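Local coordinates for protein ORC2 (Aeropyrum pernix, PDB 1W5T) that is involved in regulating DNA replication, binds DNA and ATP, and combines an N-terminal AAA+ ATPase domain with a C-terminal winged-helix domain, at residues V51-S57 with I206-L212; T111-I115 with A128-L133; L161-R166 with I199-Q205; E326-A330 with T381-R385. All coordinates share one frame; numbering follows the deposited sequence.

Contacts 1, 2 and 3 belong to the ATPase part of the chain, and contact 4 to the winged-helix domain. Contact 1 joins the first and last strands of the parallel sheet, so the chain between 57 and 206 forms a loop that contains both contact 2 and contact 3, in that order. Contact 3 touches contact 1, their centres about 15 Å apart: helix 200-203 is followed closely by strand 206-212, and the salt bridge Glu203-Lys209 ties the two. Contact 2, where a loop meets helix 122-136, lies about 28 Å from contact 1, centre to centre. Contact 4 closes later, about 32 Å from contact 1 between centres, in a separate domain probably used for DNA.

Contact 1 of 4, residues V51-S57 with I206-L212; sequences VNMIYGS and IGFKLHL
Tyr55 O receives the backbone N-H of Leu212 at 2.7 Å in an almost straight bond (173° at the hydrogen), and the CA-H of His211 also points to this oxygen. Strands 51-56 and 206-212 run parallel, so the bonds alternate in direction: Met53 N gives to Phe208 O at 2.9 Å, Met53 O receives Leu210 N, and Tyr55 N gives to Leu210 O. Beyond the ladder, Ser57 N makes only a weak bond to Leu212 O.

On the face carrying Met53, Tyr55, Lys209 and His211, the ring of Tyr55 is swung between its own N and carbonyl carbon (chi1 61°), which lays it across the neighbouring strand. His211 CB sits over the ring face, 4.0 Å from its centroid, while Lys209 CB lies at the ring edge; the imidazole plane is turned 40° from the phenol. On the face of Ile54, Leu210 and Leu212, Ile54 CG2 meets Leu212 CD2 at 3.8 Å, and both side chains reach helix 65-82. Branched residues suit this layer between sheet and helix.

Strand 206-212 is the edge strand of the AAA+ sheet, and strand 51-56 leads into the P-loop, whose Lys65 binds ATP. Gly56, without a side chain, passes close to that lysine. The ladder of backbone bonds therefore ties the start of the nucleotide-binding loop to the strand leading toward Tyr215, another ATP-binding residue.

Contact 2 of 4, residues T111-I115 with A128-L133; sequences TGYPI and ALVDNL
Tyr113, at the end of the ST turn that follows helix 100-111 in the AAA+ domain, and Ile115 reach across to helix 122-136. In that turn Thr111 OG1, also bonded to Val108 O in the preceding helix, accepts the N-H of Tyr113 at 3.0 Å; Gly112, the first residue past the helix, has positive phi, a conformation glycine adopts easily.

Ring contacts come first. With CG opposite its carbonyl carbon (chi1 -66°), Tyr113 sets one ring face against Asn132, whose CB lies 4.0 Å from the ring centroid in a CH-pi contact. Leu133 CD2 meets the ring edge, in its plane. Tyrosine suits the place: its ring gives a face to Asn132 while its OH hydrogen-bonds with His138 ND1.

Among aliphatic contacts, Leu129 CD1 reaches Thr111 CG2 at 4.0 Å, and Ile115 CG2 rests 4.0 Å from Ala128 CB, a small methyl that lets the loop come close. The other arm of Ile115 meets an amide, its CD1 3.2 Å from Asn132 ND2.

Contact 3 of 4, residues L161-R166 with I199-Q205; sequences LYTLLR and IPQVESQ
Tyr162 turns its ring toward Gln201 and Val202 because its CG stands opposite the backbone N (chi1 -163°), carrying a side chain that starts out along the helix flank over to helix 200-203. Gln201 sends CG away from its carbonyl carbon (chi1 -51°) and then runs extended, which brings its amide to the rim of the phenol, NE2 near the ring plane and 3.4 Å from Tyr162 CE2. Gln201 CB is 3.5 Å from Tyr162 CE2. Tyr162 CD2 also meets Val202 CG1 at 4.1 Å. One ring face is taken up by Arg166, just past the end of the helix, whose CD lies against it.

The contact packs helix 158-165 against the short helix 200-203 that precedes the edge strand of the AAA+ sheet. Toward the interior the surfaces are aliphatic: Leu165 CD2 touches Val202 CG2 at 4.0 Å, and Leu161 CD1 meets Ile199 CD1 at 4.1 Å, next to Leu151 of helix 148-151. The beta-branched Val202 serves two neighbours, one methyl for the tyrosine and one for the leucine. At the outer end Arg166 NE and Gln205 NE2 are modelled 2.7 Å apart, two donors facing each other, which leaves the orientation of this amide doubtful.

Contact 4 of 4, residues E326-A330 with T381-R385; sequences EWINA and TTLFR
The small antiparallel sheet of the winged-helix domain is joined here, where Ile328 and Ala330 hydrogen-bond to strand 382-386 and Trp327 packs on it. Ile328 and Phe384 form a hydrogen-bonded pair: Ile328 N gives to Phe384 O at 2.9 Å, and Phe384 N returns to Ile328 O at 3.0 Å. Two residues on, Ala330 N, at the start of helix 330-345 and so without a helical acceptor, gives to Thr382 O at 2.8 Å.

Trp327 and Arg385 dominate the outer side. Trp327 CG lies opposite its carbonyl carbon (chi1 -70°), which sets the indole against Arg385. Trp327 CZ2, at the indole rim, faces the centre of the guanidinium, 3.5 Å from Arg385 CZ, with the planes 24° apart; Arg385 CD lies over the six-membered ring in a CH-pi contact, 4.1 Å from its centroid. A broad aromatic surface suits a flat cation and its methylenes. Arg385 NH1 forms a salt bridge to Glu326 OE2 at 3.4 Å, its hydrogen bond weak, while NE pairs with Asp369, so the cation has carboxylates from the loop before strand 328-329 and from strand 368-372. Leu383 CB fills in at Trp327 CE3, 3.5 Å away.

Strand 382-386 is the middle one of three, flanked by 328-329 and by 368-372, its partner in the wing. Phe384 and Ile328 point together toward helix 330-345, where Phe384 touches Leu333, and Thr382 and Phe384 also meet Ala370 of strand 368-372.

Contact 1 of 4, residues V51-S57 with I206-L212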
loop_
_atom_site.group_PDB
_atom_site.type_symbol
_atom_site.label_atom_id
_atom_site.label_comp_id
_atom_site.label_asym_id
_atom_site.label_seq_id
_atom_site.Cartn_x
_atom_site.Cartn_y
_atom_site.Cartn_z
ATOM N N VAL A 51 -16.593 0.349 -9.374
ATOM C CA VAL A 51 -15.709 0.796 -8.312
ATOM C C VAL A 51 -15.030 -0.450 -7.797
ATOM O O VAL A 51 -15.696 -1.370 -7.328
ATOM C CB VAL A 51 -16.507 1.505 -7.170
ATOM C CG1 VAL A 51 -15.626 1.775 -5.949
ATOM C CG2 VAL A 51 -17.169 2.792 -7.670
ATOM N N ASN A 52 -13.705 -0.494 -7.899
ATOM C CA ASN A 52 -12.934 -1.621 -7.350
ATOM C C ASN A 52 -11.842 -1.161 -6.372
ATOM O O ASN A 52 -11.490 -0.007 -6.325
ATOM C CB ASN A 52 -12.339 -2.464 -8.479
ATOM C CG ASN A 52 -13.402 -3.016 -9.440
ATOM O OD1 ASN A 52 -14.375 -3.624 -9.020
ATOM N ND2 ASN A 52 -13.184 -2.827 -10.738
ATOM N N MET A 53 -11.308 -2.062 -5.580
ATOM C CA MET A 53 -10.305 -1.671 -4.637
ATOM C C MET A 53 -9.124 -2.623 -4.644
ATOM O O MET A 53 -9.296 -3.835 -4.800
ATOM C CB MET A 53 -10.896 -1.581 -3.229
ATOM C CG MET A 53 -9.861 -1.246 -2.146
ATOM S SD MET A 53 -10.500 -1.090 -0.464
ATOM C CE MET A 53 -11.150 0.539 -0.529
ATOM N N ILE A 54 -7.944 -2.056 -4.412
ATOM C CA ILE A 54 -6.696 -2.768 -4.150
ATOM C C ILE A 54 -6.289 -2.393 -2.760
ATOM O O ILE A 54 -6.272 -1.205 -2.440
ATOM C CB ILE A 54 -5.591 -2.278 -5.124
ATOM C CG1 ILE A 54 -5.919 -2.663 -6.583
ATOM C CG2 ILE A 54 -4.209 -2.795 -4.668
ATOM C CD1 ILE A 54 -4.995 -1.995 -7.722
ATOM N N TYR A 55 -5.980 -3.378 -1.927
ATOM C CA TYR A 55 -5.335 -3.121 -0.632
ATOM C C TYR A 55 -4.166 -4.090 -0.417
ATOM O O TYR A 55 -4.057 -5.119 -1.074
ATOM C CB TYR A 55 -6.352 -3.172 0.554
ATOM C CG TYR A 55 -7.074 -4.518 0.750
ATOM C CD1 TYR A 55 -6.703 -5.400 1.780
ATOM C CD2 TYR A 55 -8.128 -4.901 -0.098
ATOM C CE1 TYR A 55 -7.382 -6.638 1.972
ATOM C CE2 TYR A 55 -8.816 -6.119 0.093
ATOM C CZ TYR A 55 -8.418 -6.969 1.129
ATOM O OH TYR A 55 -9.073 -8.140 1.281
ATOM N N GLY A 56 -3.275 -3.747 0.499
ATOM C CA GLY A 56 -2.137 -4.593 0.811
ATOM C C GLY A 56 -2.172 -5.222 2.183
ATOM O O GLY A 56 -3.060 -4.961 2.987
ATOM N N SER A 57 -1.203 -6.083 2.464
ATOM C CA SER A 57 -1.108 -6.660 3.796
ATOM C C SER A 57 -0.868 -5.561 4.800
ATOM O O SER A 57 -0.300 -4.492 4.486
ATOM C CB SER A 57 -0.050 -7.724 3.863
ATOM O OG SER A 57 -0.394 -8.742 2.947
ATOM N N ILE A 206 -18.498 -1.607 -4.060
ATOM C CA ILE A 206 -17.208 -2.152 -4.487
ATOM C C ILE A 206 -17.363 -3.560 -4.999
ATOM O O ILE A 206 -17.676 -4.464 -4.244
ATOM C CB ILE A 206 -16.149 -2.109 -3.346
ATOM C CG1 ILE A 206 -16.035 -0.701 -2.791
ATOM C CG2 ILE A 206 -14.789 -2.560 -3.879
ATOM C CD1 ILE A 206 -15.147 -0.595 -1.578
ATOM N N GLY A 207 -17.161 -3.745 -6.288
ATOM C CA GLY A 207 -17.451 -5.030 -6.886
ATOM C C GLY A 207 -16.360 -6.056 -6.679
ATOM O O GLY A 207 -16.642 -7.241 -6.540
ATOM N N PHE A 208 -15.117 -5.603 -6.675
ATOM C CA PHE A 208 -13.964 -6.495 -6.642
ATOM C C PHE A 208 -12.879 -5.899 -5.766
ATOM O O PHE A 208 -12.465 -4.740 -5.941
ATOM C CB PHE A 208 -13.473 -6.767 -8.055
ATOM C CG PHE A 208 -12.477 -7.896 -8.169
ATOM C CD1 PHE A 208 -12.722 -9.135 -7.576
ATOM C CD2 PHE A 208 -11.292 -7.721 -8.873
ATOM C CE1 PHE A 208 -11.788 -10.174 -7.684
ATOM C CE2 PHE A 208 -10.366 -8.767 -9.008
ATOM C CZ PHE A 208 -10.611 -9.985 -8.409
ATOM N N LYS A 209 -12.442 -6.709 -4.812
ATOM C CA LYS A 209 -11.471 -6.327 -3.808
ATOM C C LYS A 209 -10.280 -7.217 -4.064
ATOM O O LYS A 209 -10.403 -8.440 -4.177
ATOM C CB LYS A 209 -12.009 -6.536 -2.393
ATOM C CG LYS A 209 -13.006 -5.526 -1.977
ATOM C CD LYS A 209 -13.945 -6.072 -0.910
ATOM C CE LYS A 209 -15.199 -5.229 -0.786
ATOM N NZ LYS A 209 -16.115 -5.759 0.243
ATOM N N LEU A 210 -9.119 -6.605 -4.157
ATOM C CA LEU A 210 -7.915 -7.345 -4.447
ATOM C C LEU A 210 -6.847 -7.108 -3.367
ATOM O O LEU A 210 -6.390 -5.968 -3.140
ATOM C CB LEU A 210 -7.408 -6.918 -5.837
ATOM C CG LEU A 210 -6.415 -7.811 -6.541
ATOM C CD1 LEU A 210 -6.766 -9.323 -6.350
ATOM C CD2 LEU A 210 -6.438 -7.420 -8.023
ATOM N N HIS A 211 -6.443 -8.181 -2.698
ATOM C CA HIS A 211 -5.466 -8.107 -1.632
ATOM C C HIS A 211 -4.069 -8.452 -2.157
ATOM O O HIS A 211 -3.825 -9.541 -2.644
ATOM C CB HIS A 211 -5.903 -9.042 -0.504
ATOM C CG HIS A 211 -4.910 -9.192 0.615
ATOM N ND1 HIS A 211 -4.292 -10.391 0.899
ATOM C CD2 HIS A 211 -4.433 -8.308 1.514
ATOM C CE1 HIS A 211 -3.479 -10.232 1.925
ATOM N NE2 HIS A 211 -3.536 -8.972 2.308
ATOM N N LEU A 212 -3.150 -7.501 -2.074
ATOM C CA LEU A 212 -1.762 -7.725 -2.510
ATOM C C LEU A 212 -0.892 -8.152 -1.328
ATOM O O LEU A 212 -0.754 -7.395 -0.371
ATOM C CB LEU A 212 -1.195 -6.448 -3.096
ATOM C CG LEU A 212 -1.124 -6.287 -4.618
ATOM C CD1 LEU A 212 -2.164 -7.056 -5.428
ATOM C CD2 LEU A 212 -1.080 -4.839 -5.015
#

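Contact 2 of 4, residues T111-I115 with A128-L133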
loop_
_atom_site.group_PDB
_atom_site.type_symbol
_atom_site.label_atom_id
_atom_site.label_comp_id
_atom_site.label_asym_id
_atom_site.label_seq_id
_atom_site.Cartn_x
_atom_site.Cartn_y
_atom_site.Cartn_z
ATOM N N THR A 111 -7.468 16.030 -16.355
ATOM C CA THR A 111 -8.197 15.782 -17.592
ATOM C C THR A 111 -7.733 16.811 -18.604
ATOM O O THR A 111 -7.852 16.603 -19.805
ATOM C CB THR A 111 -9.729 15.962 -17.406
ATOM O OG1 THR A 111 -10.022 17.325 -17.014
ATOM C CG2 THR A 111 -10.276 15.080 -16.272
ATOM N N GLY A 112 -7.273 17.954 -18.102
ATOM C CA GLY A 112 -6.977 19.109 -18.940
ATOM C C GLY A 112 -8.175 19.918 -19.391
ATOM O O GLY A 112 -8.002 20.909 -20.102
ATOM N N TYR A 113 -9.380 19.500 -19.015
ATOM C CA TYR A 113 -10.609 20.205 -19.419
ATOM C C TYR A 113 -10.693 21.602 -18.804
ATOM O O TYR A 113 -10.290 21.825 -17.644
ATOM C CB TYR A 113 -11.862 19.413 -19.009
ATOM C CG TYR A 113 -12.095 18.078 -19.699
ATOM C CD1 TYR A 113 -12.683 17.034 -18.982
ATOM C CD2 TYR A 113 -11.745 17.856 -21.039
ATOM C CE1 TYR A 113 -12.926 15.804 -19.546
ATOM C CE2 TYR A 113 -11.987 16.599 -21.661
ATOM C CZ TYR A 113 -12.603 15.565 -20.894
ATOM O OH TYR A 113 -12.908 14.278 -21.373
ATOM N N PRO A 114 -11.200 22.573 -19.546
ATOM C CA PRO A 114 -11.229 23.935 -18.998
ATOM C C PRO A 114 -12.499 24.081 -18.192
ATOM O O PRO A 114 -13.573 24.388 -18.673
ATOM C CB PRO A 114 -11.183 24.808 -20.248
ATOM C CG PRO A 114 -11.801 23.961 -21.342
ATOM C CD PRO A 114 -11.790 22.518 -20.900
ATOM N N ILE A 115 -12.377 23.742 -16.929
ATOM C CA ILE A 115 -13.500 23.758 -16.028
ATOM C C ILE A 115 -13.045 24.669 -14.918
ATOM O O ILE A 115 -11.990 24.461 -14.381
ATOM C CB ILE A 115 -13.785 22.357 -15.503
ATOM C CG1 ILE A 115 -14.593 21.568 -16.527
ATOM C CG2 ILE A 115 -14.529 22.418 -14.139
ATOM C CD1 ILE A 115 -14.491 20.069 -16.338
ATOM N N ALA A 128 -19.816 19.382 -13.872
ATOM C CA ALA A 128 -19.091 19.938 -15.044
ATOM C C ALA A 128 -18.211 18.865 -15.722
ATOM O O ALA A 128 -18.065 18.813 -16.962
ATOM C CB ALA A 128 -18.256 21.127 -14.645
ATOM N N LEU A 129 -17.664 18.012 -14.867
ATOM C CA LEU A 129 -16.897 16.827 -15.260
ATOM C C LEU A 129 -17.771 15.894 -16.068
ATOM O O LEU A 129 -17.408 15.531 -17.187
ATOM C CB LEU A 129 -16.354 16.130 -14.012
ATOM C CG LEU A 129 -15.003 15.424 -13.962
ATOM C CD1 LEU A 129 -14.012 15.828 -15.059
ATOM C CD2 LEU A 129 -14.399 15.629 -12.509
ATOM N N VAL A 130 -18.934 15.543 -15.526
ATOM C CA VAL A 130 -19.896 14.712 -16.238
ATOM C C VAL A 130 -20.292 15.319 -17.582
ATOM O O VAL A 130 -20.289 14.631 -18.580
ATOM C CB VAL A 130 -21.108 14.411 -15.388
ATOM C CG1 VAL A 130 -22.289 13.907 -16.248
ATOM C CG2 VAL A 130 -20.743 13.341 -14.349
ATOM N N ASP A 131 -20.601 16.609 -17.605
ATOM C CA ASP A 131 -20.877 17.314 -18.846
ATOM C C ASP A 131 -19.738 17.314 -19.868
ATOM O O ASP A 131 -19.984 16.976 -21.032
ATOM C CB ASP A 131 -21.306 18.740 -18.574
ATOM C CG ASP A 131 -22.634 19.036 -19.175
ATOM O OD1 ASP A 131 -23.511 18.152 -19.054
ATOM O OD2 ASP A 131 -22.881 20.109 -19.800
ATOM N N ASN A 132 -18.511 17.668 -19.453
ATOM C CA ASN A 132 -17.333 17.660 -20.380
ATOM C C ASN A 132 -17.026 16.262 -20.934
ATOM O O ASN A 132 -16.645 16.122 -22.076
ATOM C CB ASN A 132 -16.058 18.206 -19.705
ATOM C CG ASN A 132 -16.048 19.726 -19.583
ATOM O OD1 ASN A 132 -15.424 20.429 -20.385
ATOM N ND2 ASN A 132 -16.733 20.242 -18.556
ATOM N N LEU A 133 -17.190 15.230 -20.116
ATOM C CA LEU A 133 -16.967 13.855 -20.578
ATOM C C LEU A 133 -18.024 13.481 -21.624
ATOM O O LEU A 133 -17.733 12.783 -22.613
ATOM C CB LEU A 133 -16.937 12.861 -19.409
ATOM C CG LEU A 133 -15.689 12.927 -18.486
ATOM C CD1 LEU A 133 -15.989 12.229 -17.145
ATOM C CD2 LEU A 133 -14.334 12.334 -19.121
#

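Contact 3 of 4, residues L161-R166 with I199-Q205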
loop_
_atom_site.group_PDB
_atom_site.type_symbol
_atom_site.label_atom_id
_atom_site.label_comp_id
_atom_site.label_asym_id
_atom_site.label_seq_id
_atom_site.Cartn_x
_atom_site.Cartn_y
_atom_site.Cartn_z
ATOM N N LEU A 161 -18.640 11.116 -0.136
ATOM C CA LEU A 161 -18.048 9.914 -0.696
ATOM C C LEU A 161 -19.146 9.157 -1.418
ATOM O O LEU A 161 -18.961 8.569 -2.489
ATOM C CB LEU A 161 -17.484 9.036 0.418
ATOM C CG LEU A 161 -16.155 9.408 1.066
ATOM C CD1 LEU A 161 -15.771 8.352 2.096
ATOM C CD2 LEU A 161 -15.062 9.579 0.029
ATOM N N TYR A 162 -20.312 9.203 -0.801
ATOM C CA TYR A 162 -21.487 8.548 -1.317
ATOM C C TYR A 162 -21.828 9.056 -2.703
ATOM O O TYR A 162 -22.018 8.253 -3.604
ATOM C CB TYR A 162 -22.634 8.806 -0.367
ATOM C CG TYR A 162 -23.784 7.890 -0.537
ATOM C CD1 TYR A 162 -24.615 7.981 -1.666
ATOM C CD2 TYR A 162 -24.073 6.943 0.436
ATOM C CE1 TYR A 162 -25.690 7.150 -1.820
ATOM C CE2 TYR A 162 -25.159 6.095 0.289
ATOM C CZ TYR A 162 -25.960 6.208 -0.849
ATOM O OH TYR A 162 -27.055 5.385 -1.039
ATOM N N THR A 163 -21.901 10.373 -2.879
ATOM C CA THR A 163 -22.253 10.934 -4.175
ATOM C C THR A 163 -21.135 10.689 -5.202
ATOM O O THR A 163 -21.412 10.287 -6.337
ATOM C CB THR A 163 -22.672 12.448 -4.104
ATOM O OG1 THR A 163 -21.561 13.249 -3.689
ATOM C CG2 THR A 163 -23.676 12.686 -2.983
ATOM N N LEU A 164 -19.890 10.900 -4.774
ATOM C CA LEU A 164 -18.705 10.604 -5.591
ATOM C C LEU A 164 -18.707 9.177 -6.124
ATOM O O LEU A 164 -18.547 8.959 -7.314
ATOM C CB LEU A 164 -17.404 10.859 -4.813
ATOM C CG LEU A 164 -16.124 10.484 -5.575
ATOM C CD1 LEU A 164 -15.868 11.426 -6.751
ATOM C CD2 LEU A 164 -14.901 10.392 -4.662
ATOM N N LEU A 165 -18.899 8.213 -5.236
ATOM C CA LEU A 165 -18.754 6.807 -5.589
ATOM C C LEU A 165 -20.055 6.258 -6.151
ATOM O O LEU A 165 -20.098 5.173 -6.707
ATOM C CB LEU A 165 -18.259 5.986 -4.397
ATOM C CG LEU A 165 -16.762 5.771 -4.125
ATOM C CD1 LEU A 165 -15.777 6.462 -5.076
ATOM C CD2 LEU A 165 -16.478 6.191 -2.744
ATOM N N ARG A 166 -21.116 7.043 -6.022
ATOM C CA ARG A 166 -22.388 6.719 -6.673
ATOM C C ARG A 166 -22.829 7.836 -7.624
ATOM O O ARG A 166 -24.028 8.112 -7.767
ATOM C CB ARG A 166 -23.459 6.415 -5.620
ATOM C CG ARG A 166 -23.286 5.022 -4.989
ATOM C CD ARG A 166 -23.979 4.816 -3.658
ATOM N NE ARG A 166 -24.915 3.690 -3.716
ATOM C CZ ARG A 166 -26.231 3.820 -3.682
ATOM N NH1 ARG A 166 -26.788 5.033 -3.574
ATOM N NH2 ARG A 166 -26.995 2.745 -3.752
ATOM N N ILE A 199 -20.120 3.205 6.650
ATOM C CA ILE A 199 -20.839 3.534 5.407
ATOM C C ILE A 199 -21.147 2.343 4.464
ATOM O O ILE A 199 -20.786 2.373 3.294
ATOM C CB ILE A 199 -20.073 4.610 4.636
ATOM C CG1 ILE A 199 -18.560 4.307 4.658
ATOM C CG2 ILE A 199 -20.413 5.980 5.183
ATOM C CD1 ILE A 199 -17.738 5.054 3.617
ATOM N N PRO A 200 -21.854 1.321 4.941
ATOM C CA PRO A 200 -22.047 0.086 4.162
ATOM C C PRO A 200 -22.760 0.293 2.818
ATOM O O PRO A 200 -22.683 -0.610 1.987
ATOM C CB PRO A 200 -22.914 -0.771 5.085
ATOM C CG PRO A 200 -23.627 0.219 5.903
ATOM C CD PRO A 200 -22.569 1.259 6.232
ATOM N N GLN A 201 -23.416 1.438 2.617
ATOM C CA GLN A 201 -24.035 1.766 1.327
ATOM C C GLN A 201 -23.025 2.243 0.285
ATOM O O GLN A 201 -23.290 2.188 -0.914
ATOM C CB GLN A 201 -25.152 2.797 1.487
ATOM C CG GLN A 201 -26.213 2.471 2.573
ATOM C CD GLN A 201 -27.584 3.121 2.285
ATOM O OE1 GLN A 201 -28.609 2.422 2.271
ATOM N NE2 GLN A 201 -27.603 4.446 2.037
ATOM N N VAL A 202 -21.863 2.713 0.733
ATOM C CA VAL A 202 -20.770 2.958 -0.208
ATOM C C VAL A 202 -19.910 1.709 -0.405
ATOM O O VAL A 202 -19.653 1.337 -1.531
ATOM C CB VAL A 202 -19.989 4.308 0.028
ATOM C CG1 VAL A 202 -20.532 5.085 1.193
ATOM C CG2 VAL A 202 -18.463 4.128 0.104
ATOM N N GLU A 203 -19.552 1.032 0.691
ATOM C CA GLU A 203 -18.793 -0.223 0.660
ATOM C C GLU A 203 -19.400 -1.245 -0.300
ATOM O O GLU A 203 -18.675 -1.927 -0.996
ATOM C CB GLU A 203 -18.713 -0.820 2.070
ATOM C CG GLU A 203 -17.683 -1.930 2.270
ATOM C CD GLU A 203 -18.151 -3.322 1.845
ATOM O OE1 GLU A 203 -19.361 -3.596 1.782
ATOM O OE2 GLU A 203 -17.275 -4.170 1.570
ATOM N N SER A 204 -20.726 -1.361 -0.289
ATOM C CA SER A 204 -21.456 -2.285 -1.144
ATOM C C SER A 204 -21.296 -1.977 -2.636
ATOM O O SER A 204 -21.571 -2.844 -3.446
ATOM C CB SER A 204 -22.954 -2.324 -0.785
ATOM O OG SER A 204 -23.549 -1.045 -0.939
ATOM N N GLN A 205 -20.864 -0.756 -2.984
ATOM C CA GLN A 205 -20.583 -0.401 -4.390
ATOM C C GLN A 205 -19.314 -1.054 -4.942
ATOM O O GLN A 205 -19.079 -1.044 -6.156
ATOM C CB GLN A 205 -20.506 1.110 -4.591
ATOM C CG GLN A 205 -21.446 1.608 -5.702
ATOM C CD GLN A 205 -22.925 1.475 -5.327
ATOM O OE1 GLN A 205 -23.764 1.217 -6.180
ATOM N NE2 GLN A 205 -23.228 1.648 -4.049
#

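Contact 4 of 4, residues E326-A330 with T381-R385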
loop_
_atom_site.group_PDB
_atom_site.type_symbol
_atom_site.label_atom_id
_atom_site.label_comp_id
_atom_site.label_asym_id
_atom_site.label_seq_id
_atom_site.Cartn_x
_atom_site.Cartn_y
_atom_site.Cartn_z
ATOM N N GLU A 326 12.738 -17.125 19.820
ATOM C CA GLU A 326 11.568 -16.774 19.014
ATOM C C GLU A 326 10.421 -17.778 19.279
ATOM O O GLU A 326 10.603 -18.997 19.145
ATOM C CB GLU A 326 11.963 -16.681 17.523
ATOM C CG GLU A 326 10.874 -17.001 16.506
ATOM C CD GLU A 326 11.418 -17.644 15.237
ATOM O OE1 GLU A 326 12.089 -18.696 15.352
ATOM O OE2 GLU A 326 11.173 -17.102 14.129
ATOM N N TRP A 327 9.265 -17.241 19.672
ATOM C CA TRP A 327 8.067 -17.986 20.133
ATOM C C TRP A 327 8.048 -18.051 21.655
ATOM O O TRP A 327 8.878 -18.745 22.233
ATOM C CB TRP A 327 7.917 -19.411 19.559
ATOM C CG TRP A 327 7.588 -19.519 18.083
ATOM C CD1 TRP A 327 8.367 -20.092 17.115
ATOM C CD2 TRP A 327 6.399 -19.070 17.415
ATOM N NE1 TRP A 327 7.749 -20.010 15.890
ATOM C CE2 TRP A 327 6.541 -19.389 16.039
ATOM C CE3 TRP A 327 5.229 -18.413 17.830
ATOM C CZ2 TRP A 327 5.561 -19.074 15.084
ATOM C CZ3 TRP A 327 4.251 -18.108 16.878
ATOM C CH2 TRP A 327 4.425 -18.439 15.521
ATOM N N ILE A 328 7.117 -17.320 22.282
ATOM C CA ILE A 328 6.900 -17.321 23.737
ATOM C C ILE A 328 5.470 -17.757 24.076
ATOM O O ILE A 328 4.509 -17.316 23.452
ATOM C CB ILE A 328 7.246 -15.939 24.403
ATOM C CG1 ILE A 328 7.107 -16.016 25.937
ATOM C CG2 ILE A 328 6.400 -14.795 23.824
ATOM C CD1 ILE A 328 7.436 -14.737 26.682
ATOM N N ASN A 329 5.323 -18.630 25.061
ATOM C CA ASN A 329 4.011 -19.190 25.327
ATOM C C ASN A 329 3.173 -18.262 26.147
ATOM O O ASN A 329 3.706 -17.433 26.886
ATOM C CB ASN A 329 4.078 -20.598 25.936
ATOM C CG ASN A 329 4.900 -20.662 27.212
ATOM O OD1 ASN A 329 6.123 -20.904 27.179
ATOM N ND2 ASN A 329 4.229 -20.489 28.349
ATOM N N ALA A 330 1.859 -18.407 25.989
ATOM C CA ALA A 330 0.867 -17.561 26.639
ATOM C C ALA A 330 1.133 -17.384 28.124
ATOM O O ALA A 330 1.045 -16.255 28.652
ATOM C CB ALA A 330 -0.509 -18.145 26.440
ATOM N N THR A 381 -1.063 -22.409 25.926
ATOM C CA THR A 381 -1.159 -23.205 24.702
ATOM C C THR A 381 -1.046 -22.368 23.403
ATOM O O THR A 381 -1.021 -22.933 22.286
ATOM C CB THR A 381 -2.474 -24.066 24.692
ATOM O OG1 THR A 381 -3.604 -23.257 25.053
ATOM C CG2 THR A 381 -2.442 -25.126 25.786
ATOM N N THR A 382 -0.987 -21.036 23.524
ATOM C CA THR A 382 -0.748 -20.192 22.353
ATOM C C THR A 382 0.695 -19.729 22.368
ATOM O O THR A 382 1.236 -19.362 23.424
ATOM C CB THR A 382 -1.735 -18.961 22.267
ATOM O OG1 THR A 382 -3.087 -19.404 22.121
ATOM C CG2 THR A 382 -1.550 -18.192 20.973
ATOM N N LEU A 383 1.314 -19.752 21.197
ATOM C CA LEU A 383 2.668 -19.243 21.028
ATOM C C LEU A 383 2.578 -17.918 20.286
ATOM O O LEU A 383 1.700 -17.751 19.446
ATOM C CB LEU A 383 3.551 -20.265 20.285
ATOM C CG LEU A 383 3.604 -21.719 20.836
ATOM C CD1 LEU A 383 4.643 -22.565 20.070
ATOM C CD2 LEU A 383 3.924 -21.764 22.332
ATOM N N PHE A 384 3.458 -16.974 20.625
ATOM C CA PHE A 384 3.450 -15.644 20.037
ATOM C C PHE A 384 4.845 -15.277 19.658
ATOM O O PHE A 384 5.790 -15.640 20.373
ATOM C CB PHE A 384 2.963 -14.614 21.036
ATOM C CG PHE A 384 1.536 -14.766 21.441
ATOM C CD1 PHE A 384 1.199 -15.342 22.670
ATOM C CD2 PHE A 384 0.525 -14.294 20.632
ATOM C CE1 PHE A 384 -0.135 -15.478 23.059
ATOM C CE2 PHE A 384 -0.819 -14.418 21.011
ATOM C CZ PHE A 384 -1.141 -15.008 22.231
ATOM N N ARG A 385 5.000 -14.563 18.552
ATOM C CA ARG A 385 6.302 -14.018 18.165
ATOM C C ARG A 385 6.175 -12.620 17.533
ATOM O O ARG A 385 5.137 -12.248 17.016
ATOM C CB ARG A 385 7.028 -14.997 17.230
ATOM C CG ARG A 385 6.913 -14.686 15.708
ATOM C CD ARG A 385 7.555 -15.699 14.776
ATOM N NE ARG A 385 6.678 -16.031 13.653
ATOM C CZ ARG A 385 6.975 -16.900 12.678
ATOM N NH1 ARG A 385 8.143 -17.534 12.658
ATOM N NH2 ARG A 385 6.089 -17.138 11.722
#